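Local coordinates for protein probable porin (Pseudomonas aeruginosa, PDB 2Y0H) that probably forms a channel of the OprD porin family through the outer membrane, letting small solutes diffuse across it, at residues F187-Q199 with Q206-G218. Numbering follows the deposited sequence.
Sequences FTPRLSASYYYGQ and QHYLGLLHTLPLG. With C8E ((hydroxyethyloxy)tri(ethyloxy)octane), chain E; C8E ((hydroxyethyloxy)tri(ethyloxy)octane), chain H.
Residues Tyr195 and His207 meet side by side on the outer face of a beta hairpin, where Tyr195 OH lies 2.5 Å from His207 ND1, a short hydrogen bond in which either atom could be the donor. With CG anti to its backbone N (chi1 167°), the tyrosine leans toward the partner strand and brings its hydroxyl to the imidazole edge. Tyr197 comes over a face of that imidazole near the rim, Tyr197 CD1 being 3.5 Å from His207 CE1, the two planes inclined at 46°; the three rings form an aromatic cluster.

Detergent chains lie against this cluster. The C8E of chain E passes over a face of Tyr195, its C6 3.4 Å from Tyr195 CZ, while C4 of the C8E of chain H sits above the centre of the Tyr197 ring. Farther along the same face, Leu209 CD1 packs on Tyr195 CB, and Leu191 CD1 meets Leu211 CD2 at 3.3 Å, closer than usual for two methyl groups. These aromatic and branched aliphatic residues are consistent with a surface turned to lipid.

Backbone bonds hold strands 191-199 and 206-216 antiparallel. Hydrogen-bonded pairs recur from Ser192 with Leu212 to Gly198 with Gln206; Thr214 N also donates to Arg190 O at 2.8 Å.

On the other face, Tyr208 lays its ring along its own strand, one face, near the rim, over Gly210 N; the absence of a side chain at Gly210 gives the Tyr208 hydroxyl its place. The Tyr208 ring edge also meets small Ser194, CE2 to CB 4.0 Å. Gln206 turns its amide toward Ser232 and Pro275.

The chemistry is thus two-sided, as in outer-membrane barrels: outside, the Tyr195-His207 bond joins two polar atoms beside the detergent chains, while Ser192, Ser194 and Gln206 share the inward face with Tyr196, Tyr208 and Leu212.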
loop_
_atom_site.group_PDB
_atom_site.type_symbol
_atom_site.label_atom_id
_atom_site.label_comp_id
_atom_site.label_asym_id
_atom_site.label_seq_id
_atom_site.Cartn_x
_atom_site.Cartn_y
_atom_site.Cartn_z
ATOM N N PHE A 187 1.716 16.336 17.258
ATOM C CA PHE A 187 1.432 17.498 18.099
ATOM C C PHE A 187 1.059 17.066 19.516
ATOM O O PHE A 187 1.532 17.634 20.500
ATOM C CB PHE A 187 0.322 18.351 17.490
ATOM C CG PHE A 187 0.766 19.165 16.306
ATOM C CD1 PHE A 187 1.479 20.333 16.486
ATOM C CD2 PHE A 187 0.464 18.765 15.018
ATOM C CE1 PHE A 187 1.886 21.089 15.401
ATOM C CE2 PHE A 187 0.865 19.517 13.930
ATOM C CZ PHE A 187 1.578 20.677 14.122
ATOM N N THR A 188 0.197 16.061 19.603
ATOM C CA THR A 188 -0.146 15.434 20.872
ATOM C C THR A 188 -0.238 13.958 20.553
ATOM O O THR A 188 -0.125 13.582 19.388
ATOM C CB THR A 188 -1.491 15.950 21.421
ATOM O OG1 THR A 188 -2.579 15.307 20.742
ATOM C CG2 THR A 188 -1.598 17.464 21.247
ATOM N N PRO A 189 -0.428 13.107 21.569
ATOM C CA PRO A 189 -0.559 11.683 21.246
ATOM C C PRO A 189 -1.897 11.388 20.562
ATOM O O PRO A 189 -2.126 10.262 20.125
ATOM C CB PRO A 189 -0.493 11.004 22.618
ATOM C CG PRO A 189 0.103 12.030 23.537
ATOM C CD PRO A 189 -0.379 13.342 23.018
ATOM N N ARG A 190 -2.759 12.400 20.476
ATOM C CA ARG A 190 -4.060 12.286 19.807
ATOM C C ARG A 190 -4.031 12.872 18.389
ATOM O O ARG A 190 -4.875 12.537 17.552
ATOM C CB ARG A 190 -5.142 13.025 20.608
ATOM C CG ARG A 190 -5.814 12.228 21.728
ATOM C CD ARG A 190 -6.773 13.128 22.519
ATOM N NE ARG A 190 -6.053 14.119 23.325
ATOM C CZ ARG A 190 -5.905 15.405 23.003
ATOM N NH1 ARG A 190 -6.438 15.885 21.885
ATOM N NH2 ARG A 190 -5.225 16.219 23.807
ATOM N N LEU A 191 -3.067 13.753 18.133
ATOM C CA LEU A 191 -3.065 14.562 16.921
ATOM C C LEU A 191 -1.697 14.649 16.257
ATOM O O LEU A 191 -0.744 15.163 16.844
ATOM C CB LEU A 191 -3.548 15.975 17.240
ATOM C CG LEU A 191 -3.410 17.006 16.123
ATOM C CD1 LEU A 191 -4.241 16.622 14.921
ATOM C CD2 LEU A 191 -3.836 18.364 16.626
ATOM N N SER A 192 -1.613 14.165 15.022
ATOM C CA SER A 192 -0.383 14.262 14.259
ATOM C C SER A 192 -0.656 14.744 12.843
ATOM O O SER A 192 -1.751 14.578 12.318
ATOM C CB SER A 192 0.338 12.918 14.227
ATOM O OG SER A 192 -0.496 11.942 13.646
ATOM N N ALA A 193 0.350 15.353 12.231
ATOM C CA ALA A 193 0.215 15.859 10.886
ATOM C C ALA A 193 1.398 15.395 10.052
ATOM O O ALA A 193 2.494 15.167 10.577
ATOM C CB ALA A 193 0.126 17.377 10.903
ATOM N N SER A 194 1.173 15.246 8.752
ATOM C CA SER A 194 2.208 14.766 7.852
ATOM C C SER A 194 2.215 15.566 6.577
ATOM O O SER A 194 1.161 15.884 6.031
ATOM C CB SER A 194 1.975 13.303 7.503
ATOM O OG SER A 194 2.303 12.490 8.601
ATOM N N TYR A 195 3.406 15.910 6.112
ATOM C CA TYR A 195 3.533 16.496 4.790
ATOM C C TYR A 195 4.571 15.705 4.006
ATOM O O TYR A 195 5.640 15.409 4.525
ATOM C CB TYR A 195 3.926 17.975 4.859
ATOM C CG TYR A 195 4.365 18.510 3.514
ATOM C CD1 TYR A 195 5.687 18.398 3.094
ATOM C CD2 TYR A 195 3.448 19.086 2.647
ATOM C CE1 TYR A 195 6.087 18.873 1.846
ATOM C CE2 TYR A 195 3.835 19.564 1.402
ATOM C CZ TYR A 195 5.148 19.460 1.009
ATOM O OH TYR A 195 5.513 19.941 -0.229
ATOM N N TYR A 196 4.243 15.354 2.768
ATOM C CA TYR A 196 5.188 14.677 1.885
ATOM C C TYR A 196 5.202 15.296 0.495
ATOM O O TYR A 196 4.184 15.810 0.025
ATOM C CB TYR A 196 4.885 13.170 1.779
ATOM C CG TYR A 196 5.527 12.339 2.868
ATOM C CD1 TYR A 196 4.906 12.165 4.098
ATOM C CD2 TYR A 196 6.748 11.715 2.659
ATOM C CE1 TYR A 196 5.497 11.398 5.101
ATOM C CE2 TYR A 196 7.351 10.952 3.654
ATOM C CZ TYR A 196 6.726 10.799 4.870
ATOM O OH TYR A 196 7.325 10.030 5.849
ATOM N N TYR A 197 6.366 15.230 -0.152
ATOM C CA TYR A 197 6.546 15.700 -1.517
ATOM C C TYR A 197 7.127 14.553 -2.341
ATOM O O TYR A 197 8.137 13.962 -1.962
ATOM C CB TYR A 197 7.483 16.921 -1.536
ATOM C CG TYR A 197 7.830 17.445 -2.917
ATOM C CD1 TYR A 197 6.873 18.068 -3.707
ATOM C CD2 TYR A 197 9.117 17.309 -3.433
ATOM C CE1 TYR A 197 7.186 18.552 -4.973
ATOM C CE2 TYR A 197 9.445 17.795 -4.706
ATOM C CZ TYR A 197 8.472 18.412 -5.468
ATOM O OH TYR A 197 8.774 18.897 -6.725
ATOM N N GLY A 198 6.475 14.224 -3.450
ATOM C CA GLY A 198 6.982 13.216 -4.369
ATOM C C GLY A 198 7.247 13.840 -5.732
ATOM O O GLY A 198 6.425 14.592 -6.247
ATOM N N GLN A 199 8.401 13.552 -6.315
ATOM C CA GLN A 199 8.716 14.093 -7.633
ATOM C C GLN A 199 9.306 13.037 -8.537
ATOM O O GLN A 199 10.437 12.615 -8.331
ATOM C CB GLN A 199 9.720 15.239 -7.523
ATOM C CG GLN A 199 10.247 15.717 -8.877
ATOM C CD GLN A 199 11.480 16.605 -8.727
ATOM O OE1 GLN A 199 12.424 16.249 -8.022
ATOM N NE2 GLN A 199 11.459 17.778 -9.367
ATOM N N GLN A 206 4.047 15.843 -6.611
ATOM C CA GLN A 206 2.881 15.575 -5.792
ATOM C C GLN A 206 3.097 16.027 -4.350
ATOM O O GLN A 206 4.075 15.634 -3.707
ATOM C CB GLN A 206 2.586 14.083 -5.831
ATOM C CG GLN A 206 1.341 13.669 -5.106
ATOM C CD GLN A 206 0.956 12.233 -5.438
ATOM O OE1 GLN A 206 1.460 11.300 -4.834
ATOM N NE2 GLN A 206 0.063 12.064 -6.407
ATOM N N HIS A 207 2.181 16.843 -3.845
ATOM C CA HIS A 207 2.241 17.299 -2.460
ATOM C C HIS A 207 1.173 16.571 -1.686
ATOM O O HIS A 207 0.063 16.411 -2.173
ATOM C CB HIS A 207 1.988 18.812 -2.340
ATOM C CG HIS A 207 3.023 19.658 -3.012
ATOM N ND1 HIS A 207 4.130 20.147 -2.350
ATOM C CD2 HIS A 207 3.117 20.106 -4.287
ATOM C CE1 HIS A 207 4.862 20.857 -3.189
ATOM N NE2 HIS A 207 4.273 20.840 -4.372
ATOM N N TYR A 208 1.506 16.151 -0.471
ATOM C CA TYR A 208 0.575 15.430 0.375
ATOM C C TYR A 208 0.475 16.105 1.718
ATOM O O TYR A 208 1.493 16.455 2.322
ATOM C CB TYR A 208 1.041 13.989 0.594
ATOM C CG TYR A 208 0.330 13.277 1.727
ATOM C CD1 TYR A 208 -0.947 12.746 1.545
ATOM C CD2 TYR A 208 0.931 13.118 2.975
ATOM C CE1 TYR A 208 -1.610 12.090 2.564
ATOM C CE2 TYR A 208 0.260 12.444 4.012
ATOM C CZ TYR A 208 -1.013 11.943 3.793
ATOM O OH TYR A 208 -1.703 11.277 4.782
ATOM N N LEU A 209 -0.759 16.259 2.186
ATOM C CA LEU A 209 -1.011 16.737 3.533
ATOM C C LEU A 209 -1.980 15.790 4.236
ATOM O O LEU A 209 -3.058 15.495 3.722
ATOM C CB LEU A 209 -1.586 18.153 3.511
ATOM C CG LEU A 209 -1.492 18.828 4.874
ATOM C CD1 LEU A 209 -0.025 19.030 5.184
ATOM C CD2 LEU A 209 -2.245 20.169 4.904
ATOM N N GLY A 210 -1.585 15.310 5.406
ATOM C CA GLY A 210 -2.422 14.413 6.170
ATOM C C GLY A 210 -2.597 14.889 7.597
ATOM O O GLY A 210 -1.661 15.377 8.225
ATOM N N LEU A 211 -3.804 14.733 8.113
ATOM C CA LEU A 211 -4.113 15.140 9.469
ATOM C C LEU A 211 -4.770 13.950 10.149
ATOM O O LEU A 211 -5.866 13.533 9.765
ATOM C CB LEU A 211 -5.059 16.333 9.430
ATOM C CG LEU A 211 -4.861 17.454 10.443
ATOM C CD1 LEU A 211 -5.685 18.666 10.035
ATOM C CD2 LEU A 211 -5.258 16.982 11.827
ATOM N N LEU A 212 -4.087 13.377 11.134
ATOM C CA LEU A 212 -4.623 12.234 11.857
ATOM C C LEU A 212 -5.048 12.600 13.286
ATOM O O LEU A 212 -4.211 12.931 14.132
ATOM C CB LEU A 212 -3.618 11.078 11.867
ATOM C CG LEU A 212 -4.095 9.845 12.625
ATOM C CD1 LEU A 212 -5.387 9.322 11.995
ATOM C CD2 LEU A 212 -3.006 8.761 12.655
ATOM N N HIS A 213 -6.353 12.538 13.544
ATOM C CA HIS A 213 -6.881 12.835 14.878
ATOM C C HIS A 213 -7.612 11.646 15.509
ATOM O O HIS A 213 -8.540 11.082 14.918
ATOM C CB HIS A 213 -7.799 14.059 14.857
ATOM C CG HIS A 213 -8.281 14.460 16.216
ATOM N ND1 HIS A 213 -9.574 14.247 16.643
ATOM C CD2 HIS A 213 -7.628 15.034 17.255
ATOM C CE1 HIS A 213 -9.701 14.685 17.884
ATOM N NE2 HIS A 213 -8.535 15.161 18.280
ATOM N N THR A 214 -7.174 11.264 16.705
ATOM C CA THR A 214 -7.829 10.208 17.463
ATOM C C THR A 214 -8.461 10.813 18.724
ATOM O O THR A 214 -7.777 11.434 19.548
ATOM C CB THR A 214 -6.855 9.063 17.830
ATOM O OG1 THR A 214 -6.393 8.423 16.633
ATOM C CG2 THR A 214 -7.552 8.020 18.683
ATOM N N LEU A 215 -9.773 10.646 18.846
ATOM C CA LEU A 215 -10.540 11.215 19.942
ATOM C C LEU A 215 -11.066 10.075 20.812
ATOM O O LEU A 215 -11.886 9.282 20.356
ATOM C CB LEU A 215 -11.717 12.038 19.392
ATOM C CG LEU A 215 -12.737 12.607 20.395
ATOM C CD1 LEU A 215 -12.129 13.760 21.200
ATOM C CD2 LEU A 215 -14.035 13.068 19.722
ATOM N N PRO A 216 -10.600 9.984 22.067
ATOM C CA PRO A 216 -11.143 8.978 22.997
ATOM C C PRO A 216 -12.577 9.343 23.390
ATOM O O PRO A 216 -12.889 10.515 23.528
ATOM C CB PRO A 216 -10.216 9.079 24.218
ATOM C CG PRO A 216 -9.015 9.882 23.748
ATOM C CD PRO A 216 -9.553 10.806 22.695
ATOM N N LEU A 217 -13.443 8.350 23.534
ATOM C CA LEU A 217 -14.851 8.617 23.788
ATOM C C LEU A 217 -15.411 7.736 24.905
ATOM O O LEU A 217 -16.608 7.467 24.944
ATOM C CB LEU A 217 -15.666 8.424 22.503
ATOM C CG LEU A 217 -15.526 9.477 21.399
ATOM C CD1 LEU A 217 -16.230 9.032 20.129
ATOM C CD2 LEU A 217 -16.052 10.826 21.863
ATOM N N GLY A 218 -14.540 7.287 25.805
ATOM C CA GLY A 218 -14.924 6.372 26.866
ATOM C C GLY A 218 -14.260 5.018 26.665
ATOM O O GLY A 218 -13.601 4.788 25.647
HETATM C C1 C8E E . 8.011 20.885 6.136
HETATM C C2 C8E E . 6.695 21.228 6.834
HETATM C C3 C8E E . 5.736 22.021 5.948
HETATM C C4 C8E E . 5.894 21.701 4.463
HETATM C C5 C8E E . 5.713 22.959 3.618
HETATM C C6 C8E E . 5.343 22.630 2.171
HETATM C C7 C8E E . 5.175 23.889 1.313
HETATM C C8 C8E E . 5.174 23.543 -0.174
HETATM O O9 C8E E . 4.460 24.508 -0.923
HETATM C C10 C8E E . 5.172 24.966 -2.055
HETATM C C1 C8E H . 9.776 20.103 0.883
HETATM C C2 C8E H . 8.942 20.384 -0.366
HETATM C C3 C8E H . 9.471 21.570 -1.170
HETATM C C4 C8E H . 9.266 21.372 -2.670
HETATM C C5 C8E H . 8.601 22.576 -3.329
#